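Local coordinates for protein putative Glycerophosphoryl diester phosphodiesterase (Silicibacter pomeroyi, PDB 3L12) that is of unknown function but belongs to the glycerophosphoryl diester phosphodiesterase family, adopts the TIM-barrel fold and holds a magnesium ion, at residues R47-D52 against P144-E149; R178-T183 against P201-S206; Q247-Y252 against L269-W274; E32-G37 against T122-P127. All coordinates share one frame; numbering follows the deposited sequence.

Contact 1 of 4, residues R47-D52 against P144-E149; sequences RALEFD and PYLLLE. With MG (magnesium ion), chain C.
Glu50, Asp52 and Glu149 each give one carboxylate oxygen to the magnesium ion; Glu149 OE1 sits 2.0 Å from the metal. With CG anti to the backbone N (chi1 -169°) and an extended chain beyond, Glu149 reaches the ion from its own strand. Asp52 OD1 and Glu149 OE1 are just 2.8 Å apart, an approach of two acceptors that the shared cation makes tolerable. A metal-bound water donates to Glu50 OE1 and Asp52 OD2, restraining the rotation of both carboxylates, and Asn33 ND2 also binds Asp52 OD2.

The backbones are parallel strands joined by five hydrogen bonds. The central one, Leu147 N to Leu49 O at 2.9 Å, is almost straight (177°); the last, Glu149 N to Phe51 O at 2.8 Å, joins the two strands next to the metal ligands.

Apolar packing fills the other face. Phe51 CE2 lies 3.7 Å from Leu148 CG, while Leu146 CB meets the ring's edge, 3.9 Å from CE1 of Phe51. Leu49 CD1 rests 3.8 Å from Pro144 CG.

Helices 35-43 and 129-137 cover this apolar face through Phe38 and Leu132, strands 19-23 and 183-187 flank the pair in the barrel, and the metal lies toward the strands' C-terminal ends.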
# COMPACT_ATOMS: atom_id res chain seq x y z
N ARG A 47 -13.27 3.03 3.15
CA ARG A 47 -14.19 4.11 3.45
C ARG A 47 -14.32 4.44 4.95
O ARG A 47 -15.12 5.31 5.34
CB ARG A 47 -15.56 3.74 2.91
CG ARG A 47 -15.62 3.46 1.42
CD ARG A 47 -15.45 4.72 0.61
NE ARG A 47 -16.30 5.79 1.16
CZ ARG A 47 -15.89 6.98 1.65
NH1 ARG A 47 -14.63 7.40 1.57
NH2 ARG A 47 -16.80 7.81 2.19
N ALA A 48 -13.58 3.76 5.78
CA ALA A 48 -13.60 3.98 7.22
C ALA A 48 -12.22 3.72 7.80
O ALA A 48 -11.52 2.80 7.39
CB ALA A 48 -14.59 3.08 7.84
N LEU A 49 -11.84 4.56 8.75
CA LEU A 49 -10.54 4.52 9.35
C LEU A 49 -10.66 4.46 10.84
O LEU A 49 -11.52 5.12 11.41
CB LEU A 49 -9.78 5.83 9.06
CG LEU A 49 -9.54 6.27 7.61
CD1 LEU A 49 -8.85 7.60 7.55
CD2 LEU A 49 -8.71 5.18 6.87
N GLU A 50 -9.77 3.71 11.47
CA GLU A 50 -9.61 3.76 12.89
C GLU A 50 -8.24 4.34 13.21
O GLU A 50 -7.25 4.06 12.51
CB GLU A 50 -9.75 2.39 13.48
CG GLU A 50 -9.73 2.31 15.01
CD GLU A 50 -8.36 2.22 15.67
OE1 GLU A 50 -7.34 2.14 14.99
OE2 GLU A 50 -8.29 2.18 16.95
N PHE A 51 -8.17 5.14 14.25
CA PHE A 51 -6.92 5.72 14.66
C PHE A 51 -7.05 6.12 16.14
O PHE A 51 -8.15 6.12 16.68
CB PHE A 51 -6.58 6.90 13.78
CG PHE A 51 -7.63 7.95 13.79
CD1 PHE A 51 -8.68 7.89 12.91
CD2 PHE A 51 -7.59 9.02 14.70
CE1 PHE A 51 -9.67 8.88 12.89
CE2 PHE A 51 -8.58 10.01 14.70
CZ PHE A 51 -9.61 9.93 13.76
N ASP A 52 -5.93 6.50 16.74
CA ASP A 52 -5.85 6.70 18.19
C ASP A 52 -5.45 8.12 18.47
O ASP A 52 -4.61 8.68 17.70
CB ASP A 52 -4.84 5.75 18.78
CG ASP A 52 -5.02 4.34 18.28
OD1 ASP A 52 -5.99 3.66 18.76
OD2 ASP A 52 -4.21 3.92 17.40
N PRO A 144 -13.88 9.74 4.79
CA PRO A 144 -14.20 8.49 5.46
C PRO A 144 -14.94 8.62 6.78
O PRO A 144 -14.95 9.71 7.39
CB PRO A 144 -12.82 7.92 5.77
CG PRO A 144 -11.96 9.09 5.85
CD PRO A 144 -12.46 10.12 4.91
N TYR A 145 -15.52 7.52 7.21
CA TYR A 145 -16.09 7.43 8.54
C TYR A 145 -14.87 7.25 9.45
O TYR A 145 -13.88 6.59 9.07
CB TYR A 145 -17.07 6.24 8.61
CG TYR A 145 -18.28 6.58 7.81
CD1 TYR A 145 -18.32 6.39 6.43
CD2 TYR A 145 -19.35 7.19 8.41
CE1 TYR A 145 -19.44 6.81 5.69
CE2 TYR A 145 -20.46 7.56 7.68
CZ TYR A 145 -20.49 7.37 6.33
OH TYR A 145 -21.62 7.78 5.66
N LEU A 146 -14.95 7.82 10.65
CA LEU A 146 -13.83 7.79 11.59
C LEU A 146 -14.20 7.13 12.92
O LEU A 146 -15.16 7.54 13.60
CB LEU A 146 -13.41 9.24 11.87
CG LEU A 146 -13.10 10.16 10.69
CD1 LEU A 146 -12.75 11.54 11.23
CD2 LEU A 146 -11.98 9.67 9.84
N LEU A 147 -13.45 6.12 13.28
CA LEU A 147 -13.57 5.44 14.55
C LEU A 147 -12.37 6.01 15.33
O LEU A 147 -11.23 5.56 15.21
CB LEU A 147 -13.46 3.95 14.29
CG LEU A 147 -13.95 2.97 15.29
CD1 LEU A 147 -15.48 3.20 15.67
CD2 LEU A 147 -13.75 1.57 14.75
N LEU A 148 -12.66 7.05 16.11
CA LEU A 148 -11.64 7.83 16.82
C LEU A 148 -11.46 7.26 18.21
O LEU A 148 -12.31 7.40 19.11
CB LEU A 148 -12.07 9.29 16.80
CG LEU A 148 -11.11 10.34 17.32
CD1 LEU A 148 -11.63 11.69 16.86
CD2 LEU A 148 -10.87 10.28 18.85
N GLU A 149 -10.35 6.54 18.37
CA GLU A 149 -10.08 5.87 19.66
C GLU A 149 -9.42 6.87 20.61
O GLU A 149 -8.26 7.29 20.40
CB GLU A 149 -9.21 4.62 19.51
CG GLU A 149 -9.19 3.83 20.82
CD GLU A 149 -8.30 2.62 20.88
OE1 GLU A 149 -7.96 2.03 19.85
OE2 GLU A 149 -7.98 2.20 22.05
MG MG C . -6.74 1.78 18.33
O HOH W 1 -5.41 1.69 16.74
O HOH W 2 -5.26 0.90 19.58

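Contact 2 of 4, residues R178-T183 against P201-S206; sequences RMEPRT and PDLPTS
Thr183 and Leu203 face each other with their CA atoms 6.6 Å apart, and no hydrogen bond links the two chain segments. Leu203 does most of the touching. Its CB points toward 178-183, chi1 of -53° sets CG beside the backbone N, and with chi2 at -177° the CD2 methyl comes 3.6 Å from Glu180 O and 3.8 Å from Glu180 CB. Beside it, Pro204 CD packs 3.6 Å from Thr183 O, a buried carbonyl oxygen for which the model contains no hydrogen-bond partner. Asp202 and Glu180 approach obliquely beside this packing, OD2 of Asp202 lying 4.1 Å from CG of Glu180; the charged ends stay apart and their carboxylate planes are turned 57° from each other.

Both segments lead into neighbouring parallel strands of the TIM barrel, 183-187 and 205-209, which helix 190-199 connects as a beta-alpha-beta unit, so the contact lies at the strands' N-terminal ends. Just upstream, helix 160-176 ends in a Schellman motif with Arg178 as its C-prime residue. Gln7 NE2 hydrogen-bonds both Glu180 O and Asp202 O, bridging the two segments.

The turn that follows the helix gathers on the carbonyl of Met179, a selenomethionine. Thr183 OG1 donates to Met179 O at 2.7 Å from above the carbonyl plane, and Arg182 N reaches the same oxygen from the opposite face at 3.1 Å.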
# COMPACT_ATOMS: atom_id res chain seq x y z
N ARG A 178 -15.52 20.32 10.90
CA ARG A 178 -16.88 19.91 10.54
C ARG A 178 -16.97 18.41 10.27
O ARG A 178 -17.61 17.96 9.30
CB ARG A 178 -17.38 20.69 9.31
CG ARG A 178 -17.42 22.18 9.49
CD ARG A 178 -18.09 22.83 8.27
NE ARG A 178 -18.39 24.25 8.44
CZ ARG A 178 -19.59 24.79 8.68
NH1 ARG A 178 -20.70 24.06 8.80
NH2 ARG A 178 -19.69 26.11 8.81
N MSE A 179 -16.26 17.63 11.11
CA MSE A 179 -16.25 16.21 10.95
C MSE A 179 -17.27 15.48 11.82
O MSE A 179 -17.25 14.24 11.90
CB MSE A 179 -14.81 15.68 11.15
CG MSE A 179 -13.91 15.89 9.96
SE MSE A 179 -14.41 14.95 8.36
CE MSE A 179 -15.55 16.23 7.40
N GLU A 180 -18.19 16.21 12.45
CA GLU A 180 -19.22 15.55 13.24
C GLU A 180 -19.98 14.47 12.45
O GLU A 180 -20.23 13.41 12.98
CB GLU A 180 -20.23 16.52 13.86
CG GLU A 180 -19.61 17.59 14.74
CD GLU A 180 -19.32 18.88 14.00
OE1 GLU A 180 -18.97 18.86 12.79
OE2 GLU A 180 -19.51 19.95 14.62
N PRO A 181 -20.34 14.70 11.17
CA PRO A 181 -21.12 13.67 10.46
C PRO A 181 -20.43 12.37 10.16
O PRO A 181 -21.08 11.40 9.68
CB PRO A 181 -21.46 14.35 9.11
CG PRO A 181 -21.38 15.80 9.38
CD PRO A 181 -20.23 15.94 10.37
N ARG A 182 -19.12 12.33 10.38
CA ARG A 182 -18.33 11.12 10.15
C ARG A 182 -17.66 10.54 11.38
O ARG A 182 -17.07 9.45 11.30
CB ARG A 182 -17.21 11.47 9.18
CG ARG A 182 -17.66 11.77 7.75
CD ARG A 182 -18.14 10.52 7.09
NE ARG A 182 -18.31 10.75 5.68
CZ ARG A 182 -19.42 11.22 5.14
NH1 ARG A 182 -20.46 11.49 5.90
NH2 ARG A 182 -19.49 11.42 3.83
N THR A 183 -17.78 11.18 12.54
CA THR A 183 -17.02 10.76 13.71
C THR A 183 -17.79 9.96 14.76
O THR A 183 -18.88 10.31 15.18
CB THR A 183 -16.45 12.01 14.40
OG1 THR A 183 -15.63 12.74 13.47
CG2 THR A 183 -15.62 11.62 15.65
N PRO A 201 -23.54 14.74 22.63
CA PRO A 201 -24.54 13.71 22.49
C PRO A 201 -24.89 13.40 21.04
O PRO A 201 -25.52 12.37 20.77
CB PRO A 201 -25.77 14.30 23.21
CG PRO A 201 -25.52 15.75 23.24
CD PRO A 201 -24.06 15.89 23.40
N ASP A 202 -24.47 14.28 20.14
CA ASP A 202 -24.67 14.11 18.72
C ASP A 202 -23.73 13.08 18.10
O ASP A 202 -24.02 12.60 17.02
CB ASP A 202 -24.53 15.45 17.98
CG ASP A 202 -23.26 16.24 18.33
OD1 ASP A 202 -22.98 16.53 19.54
OD2 ASP A 202 -22.55 16.61 17.35
N LEU A 203 -22.64 12.71 18.80
CA LEU A 203 -21.67 11.75 18.28
C LEU A 203 -21.90 10.41 18.95
O LEU A 203 -21.96 10.33 20.20
CB LEU A 203 -20.23 12.24 18.50
CG LEU A 203 -19.87 13.63 17.99
CD1 LEU A 203 -18.37 13.87 18.25
CD2 LEU A 203 -20.19 13.80 16.53
N PRO A 204 -22.05 9.34 18.15
CA PRO A 204 -22.26 8.07 18.79
C PRO A 204 -20.98 7.59 19.51
O PRO A 204 -19.88 8.05 19.20
CB PRO A 204 -22.70 7.15 17.64
CG PRO A 204 -22.08 7.73 16.43
CD PRO A 204 -22.01 9.23 16.69
N THR A 205 -21.18 6.68 20.47
CA THR A 205 -20.12 6.13 21.29
C THR A 205 -19.98 4.64 20.97
O THR A 205 -20.99 3.92 20.78
CB THR A 205 -20.39 6.37 22.81
OG1 THR A 205 -21.68 5.88 23.15
CG2 THR A 205 -20.32 7.87 23.17
N SER A 206 -18.72 4.20 20.96
CA SER A 206 -18.33 2.84 20.62
C SER A 206 -17.43 2.25 21.70
O SER A 206 -16.41 2.82 22.04
CB SER A 206 -17.59 2.91 19.28
OG SER A 206 -17.03 1.67 18.93

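Contact 3 of 4, residues Q247-Y252 against L269-W274; sequences QLWCPY and LIVLTW
Trp274 swings its indole back over Tyr252 because its CG sits between the backbone N and the carbonyl carbon (chi1 61°), while Tyr252 carries CG opposite its backbone N (chi1 -178°) and runs out across the face of the indole. The rings meet T-shaped, planes 61° apart, with the tyrosine edge on the indole: CD1 of Tyr252 is 3.5 Å from CZ3 of Trp274. Tyr252 CA adds a CH-pi contact over the five-membered ring. Trp274 NE1 donates to Cys250 O at 2.8 Å, within the indole plane but well above the carbonyl plane, so the indole is held by both edge and face.

Next to it, Thr273 OG1 donates to Pro251 O (2.8 Å). Toward the N-terminal ends the parallel strands are joined by backbone bonds such as Trp249 N to Ile270 O at 2.9 Å. Leu272 O, buried without a hydrogen-bond partner in the model, lies 3.0 Å from Cys250 CA; the following residue, Pro251, has no N-H to offer it. Leu248 CD2 packs 3.5 Å from Leu272 CD1.

These strands and helix 258-266 form a beta-alpha-beta unit of the barrel. Ala264 of that helix touches Trp249 and Val271, helix 237-244 also packs on Trp249, and strand 205-209 continues the sheet beside 248-251.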
# COMPACT_ATOMS: atom_id res chain seq x y z
N GLN A 247 -23.70 2.93 21.11
CA GLN A 247 -24.27 2.55 19.83
C GLN A 247 -23.52 1.38 19.17
O GLN A 247 -24.10 0.67 18.36
CB GLN A 247 -24.28 3.72 18.87
CG GLN A 247 -25.38 4.74 19.12
CD GLN A 247 -25.24 5.43 20.46
OE1 GLN A 247 -24.19 5.96 20.79
NE2 GLN A 247 -26.33 5.44 21.25
N LEU A 248 -22.24 1.21 19.51
CA LEU A 248 -21.41 0.13 18.94
C LEU A 248 -20.72 -0.65 20.06
O LEU A 248 -20.32 -0.09 21.09
CB LEU A 248 -20.33 0.68 18.03
CG LEU A 248 -20.66 1.46 16.76
CD1 LEU A 248 -20.92 2.87 17.15
CD2 LEU A 248 -19.47 1.36 15.73
N TRP A 249 -20.57 -1.95 19.81
CA TRP A 249 -19.80 -2.83 20.67
C TRP A 249 -18.70 -3.35 19.79
O TRP A 249 -18.98 -3.87 18.71
CB TRP A 249 -20.65 -4.00 21.19
CG TRP A 249 -19.83 -5.04 21.94
CD1 TRP A 249 -18.83 -4.83 22.82
CD2 TRP A 249 -20.01 -6.46 21.87
NE1 TRP A 249 -18.33 -6.06 23.29
CE2 TRP A 249 -19.04 -7.06 22.71
CE3 TRP A 249 -20.86 -7.29 21.12
CZ2 TRP A 249 -18.93 -8.44 22.85
CZ3 TRP A 249 -20.74 -8.65 21.26
CH2 TRP A 249 -19.76 -9.21 22.11
N CYS A 250 -17.46 -3.22 20.23
CA CYS A 250 -16.29 -3.59 19.43
C CYS A 250 -15.41 -4.56 20.16
O CYS A 250 -14.41 -4.21 20.75
CB CYS A 250 -15.46 -2.37 19.00
SG CYS A 250 -16.41 -1.26 17.91
N PRO A 251 -15.81 -5.83 20.13
CA PRO A 251 -15.02 -6.87 20.77
C PRO A 251 -13.86 -7.39 19.96
O PRO A 251 -13.91 -7.47 18.70
CB PRO A 251 -16.01 -8.00 20.92
CG PRO A 251 -16.90 -7.85 19.71
CD PRO A 251 -17.02 -6.36 19.48
N TYR A 252 -12.81 -7.77 20.68
CA TYR A 252 -11.66 -8.41 20.07
C TYR A 252 -12.17 -9.71 19.40
O TYR A 252 -13.05 -10.40 19.93
CB TYR A 252 -10.64 -8.73 21.12
CG TYR A 252 -9.38 -9.36 20.58
CD1 TYR A 252 -8.53 -8.64 19.76
CD2 TYR A 252 -9.00 -10.64 20.98
CE1 TYR A 252 -7.36 -9.20 19.28
CE2 TYR A 252 -7.82 -11.20 20.50
CZ TYR A 252 -7.02 -10.47 19.65
OH TYR A 252 -5.85 -11.03 19.17
N LEU A 269 -27.43 -2.75 18.63
CA LEU A 269 -26.03 -2.29 18.53
C LEU A 269 -25.42 -2.69 17.22
O LEU A 269 -25.86 -3.66 16.58
CB LEU A 269 -25.19 -2.91 19.66
CG LEU A 269 -25.61 -2.66 21.09
CD1 LEU A 269 -24.88 -3.56 22.12
CD2 LEU A 269 -25.44 -1.16 21.43
N ILE A 270 -24.41 -1.92 16.80
CA ILE A 270 -23.57 -2.25 15.64
C ILE A 270 -22.35 -2.98 16.24
O ILE A 270 -21.89 -2.58 17.30
CB ILE A 270 -23.21 -1.00 14.86
CG1 ILE A 270 -24.44 -0.49 14.09
CG2 ILE A 270 -22.02 -1.26 13.89
CD1 ILE A 270 -24.25 0.89 13.36
N VAL A 271 -21.82 -4.03 15.57
CA VAL A 271 -20.71 -4.78 16.06
C VAL A 271 -19.56 -4.70 15.07
O VAL A 271 -19.71 -5.11 13.90
CB VAL A 271 -21.09 -6.24 16.31
CG1 VAL A 271 -19.93 -7.02 16.91
CG2 VAL A 271 -22.37 -6.32 17.21
N LEU A 272 -18.46 -4.15 15.51
CA LEU A 272 -17.23 -4.04 14.68
C LEU A 272 -16.18 -4.85 15.42
O LEU A 272 -15.87 -4.54 16.60
CB LEU A 272 -16.78 -2.61 14.52
CG LEU A 272 -17.77 -1.57 14.00
CD1 LEU A 272 -16.96 -0.26 13.86
CD2 LEU A 272 -18.37 -1.97 12.66
N THR A 273 -15.62 -5.86 14.79
CA THR A 273 -14.59 -6.64 15.46
C THR A 273 -13.19 -6.26 14.94
O THR A 273 -13.03 -5.73 13.81
CB THR A 273 -14.90 -8.12 15.36
OG1 THR A 273 -14.03 -8.83 16.28
CG2 THR A 273 -14.79 -8.59 13.90
N TRP A 274 -12.18 -6.51 15.78
CA TRP A 274 -10.80 -6.05 15.57
C TRP A 274 -9.81 -6.97 16.22
O TRP A 274 -10.26 -7.81 17.04
CB TRP A 274 -10.60 -4.64 16.22
CG TRP A 274 -10.82 -4.66 17.69
CD1 TRP A 274 -12.02 -4.55 18.32
CD2 TRP A 274 -9.84 -4.85 18.70
NE1 TRP A 274 -11.84 -4.71 19.67
CE2 TRP A 274 -10.52 -4.90 19.94
CE3 TRP A 274 -8.44 -5.04 18.69
CZ2 TRP A 274 -9.86 -5.05 21.15
CZ3 TRP A 274 -7.80 -5.22 19.91
CH2 TRP A 274 -8.52 -5.22 21.12

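Contact 4 of 4, residues E32-G37 against T122-P127; sequences ENTLEG and TGIHVP
Ile124 packs into the start of a helix, its CG2 methyl 3.6 Å from Thr34 CG2 and 3.5 Å from Glu36 OE1. The CD1 methyl reaches the other carboxylate oxygen, Glu36 OE2, at 3.5 Å, so both branches of the isoleucine meet the glutamate, which approaches from the opposite direction. Farther along, Pro127 CB lies 3.8 Å from Leu35 CG as the two side chains slide past one another, and Pro127 CD comes 3.2 Å from Asn33 O.

Thr34 is the N-cap of helix 35-43. At chi1 62° its OG1 is placed to accept from Gly37 N at 3.0 Å, and the hydroxyl also hydrogen-bonds Pro31 O; the methyl is left facing Ile124.

Two waters bridge the segments where no direct hydrogen bond does. One accepts from Leu35 N at 2.9 Å and donates to Glu36 OE1 and His125 O, the other donates to Glu36 OE2 and accepts from His125 N, so both carboxylate oxygens are gripped. Beyond them, Asp101 holds the 122-127 loop by accepting from Gly123 N and Ile124 N. On the helix side Glu32 OE2 forms a salt bridge with Arg24 NH1, and Leu35 packs on Leu132 and Leu135 of helix 129-137.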
# COMPACT_ATOMS: atom_id res chain seq x y z
N GLU A 32 2.03 3.07 10.65
CA GLU A 32 0.75 3.29 11.28
C GLU A 32 0.53 4.72 11.73
O GLU A 32 1.45 5.43 12.05
CB GLU A 32 0.65 2.38 12.48
CG GLU A 32 1.60 2.77 13.66
CD GLU A 32 1.61 1.73 14.73
OE1 GLU A 32 2.22 0.65 14.47
OE2 GLU A 32 1.03 1.97 15.79
N ASN A 33 -0.74 5.12 11.78
CA ASN A 33 -1.10 6.44 12.29
C ASN A 33 -0.32 7.61 11.65
O ASN A 33 0.02 8.65 12.32
CB ASN A 33 -1.04 6.43 13.82
CG ASN A 33 -2.22 5.76 14.44
OD1 ASN A 33 -3.34 5.85 13.92
ND2 ASN A 33 -2.03 5.13 15.63
N THR A 34 -0.03 7.47 10.35
CA THR A 34 0.63 8.52 9.61
C THR A 34 -0.29 9.07 8.52
O THR A 34 -1.13 8.37 7.96
CB THR A 34 1.93 8.07 8.93
OG1 THR A 34 1.65 7.03 7.98
CG2 THR A 34 2.92 7.52 10.06
N LEU A 35 -0.18 10.35 8.26
CA LEU A 35 -0.96 10.99 7.15
C LEU A 35 -0.70 10.23 5.85
O LEU A 35 -1.60 9.99 5.07
CB LEU A 35 -0.62 12.43 7.01
CG LEU A 35 -0.88 13.40 8.20
CD1 LEU A 35 -0.48 14.91 7.77
CD2 LEU A 35 -2.32 13.31 8.66
N GLU A 36 0.54 9.81 5.64
CA GLU A 36 0.89 9.02 4.45
C GLU A 36 0.11 7.71 4.37
O GLU A 36 -0.42 7.34 3.29
CB GLU A 36 2.42 8.81 4.39
CG GLU A 36 3.26 10.13 4.33
CD GLU A 36 3.38 10.95 5.62
OE1 GLU A 36 2.84 10.60 6.68
OE2 GLU A 36 4.03 12.01 5.61
N GLY A 37 -0.00 7.01 5.48
CA GLY A 37 -0.71 5.76 5.54
C GLY A 37 -2.21 5.95 5.41
O GLY A 37 -2.91 5.11 4.82
N THR A 122 11.18 7.57 5.91
CA THR A 122 12.01 8.42 6.77
C THR A 122 11.51 9.86 6.64
O THR A 122 11.05 10.29 5.54
CB THR A 122 13.49 8.24 6.40
OG1 THR A 122 13.91 6.88 6.64
CG2 THR A 122 14.38 9.22 7.19
N GLY A 123 11.53 10.56 7.76
CA GLY A 123 11.11 11.95 7.82
C GLY A 123 9.64 12.13 8.09
O GLY A 123 9.06 13.16 7.74
N ILE A 124 9.03 11.14 8.74
CA ILE A 124 7.60 11.14 9.04
C ILE A 124 7.38 11.41 10.50
O ILE A 124 7.88 10.71 11.37
CB ILE A 124 6.95 9.77 8.66
CG1 ILE A 124 7.34 9.30 7.23
CG2 ILE A 124 5.39 9.80 8.91
CD1 ILE A 124 7.07 10.33 6.13
N HIS A 125 6.57 12.41 10.82
CA HIS A 125 6.34 12.71 12.24
C HIS A 125 4.91 12.42 12.60
O HIS A 125 4.06 12.25 11.75
CB HIS A 125 6.71 14.15 12.62
CG HIS A 125 6.17 15.19 11.70
ND1 HIS A 125 5.00 15.90 11.96
CD2 HIS A 125 6.66 15.69 10.54
CE1 HIS A 125 4.81 16.78 10.99
NE2 HIS A 125 5.80 16.67 10.12
N VAL A 126 4.71 12.26 13.90
CA VAL A 126 3.41 12.04 14.50
C VAL A 126 2.52 13.25 14.17
O VAL A 126 2.87 14.40 14.45
CB VAL A 126 3.54 11.91 16.04
CG1 VAL A 126 2.14 11.91 16.72
CG2 VAL A 126 4.31 10.67 16.44
N PRO A 127 1.37 12.97 13.55
CA PRO A 127 0.56 14.12 13.17
C PRO A 127 -0.40 14.56 14.27
O PRO A 127 -0.76 13.78 15.15
CB PRO A 127 -0.25 13.58 11.98
CG PRO A 127 -0.35 12.10 12.22
CD PRO A 127 0.91 11.69 12.94
O HOH W 3 2.21 11.71 9.22
O HOH W 4 5.02 13.42 8.10

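Contacts 1 and 3 pair parallel strands of the barrel, and contact 2 joins the loops that lead into two more of them, whereas contact 4 joins the start of helix 35-43 to a loop outside the sheet. Along the chain, contacts 4 and 1 interleave (32-37, 47-52, 122-127, 144-149); contact 2 and then contact 3 follow. The centres of contacts 1 and 2 are about 11 Å apart, and the two touch where Leu146 N probably hydrogen-bonds Arg182 O. Contact 3 adjoins contact 2 through strands 205-209 and 248-251, and reaches contact 1 across the barrel interior, Leu147 on Leu272. Contacts 3 and 4 lie on opposite sides of the chain's centre, about 27 Å between centres. The loop before helix 35-43 puts contact 4 in the metal site's second shell.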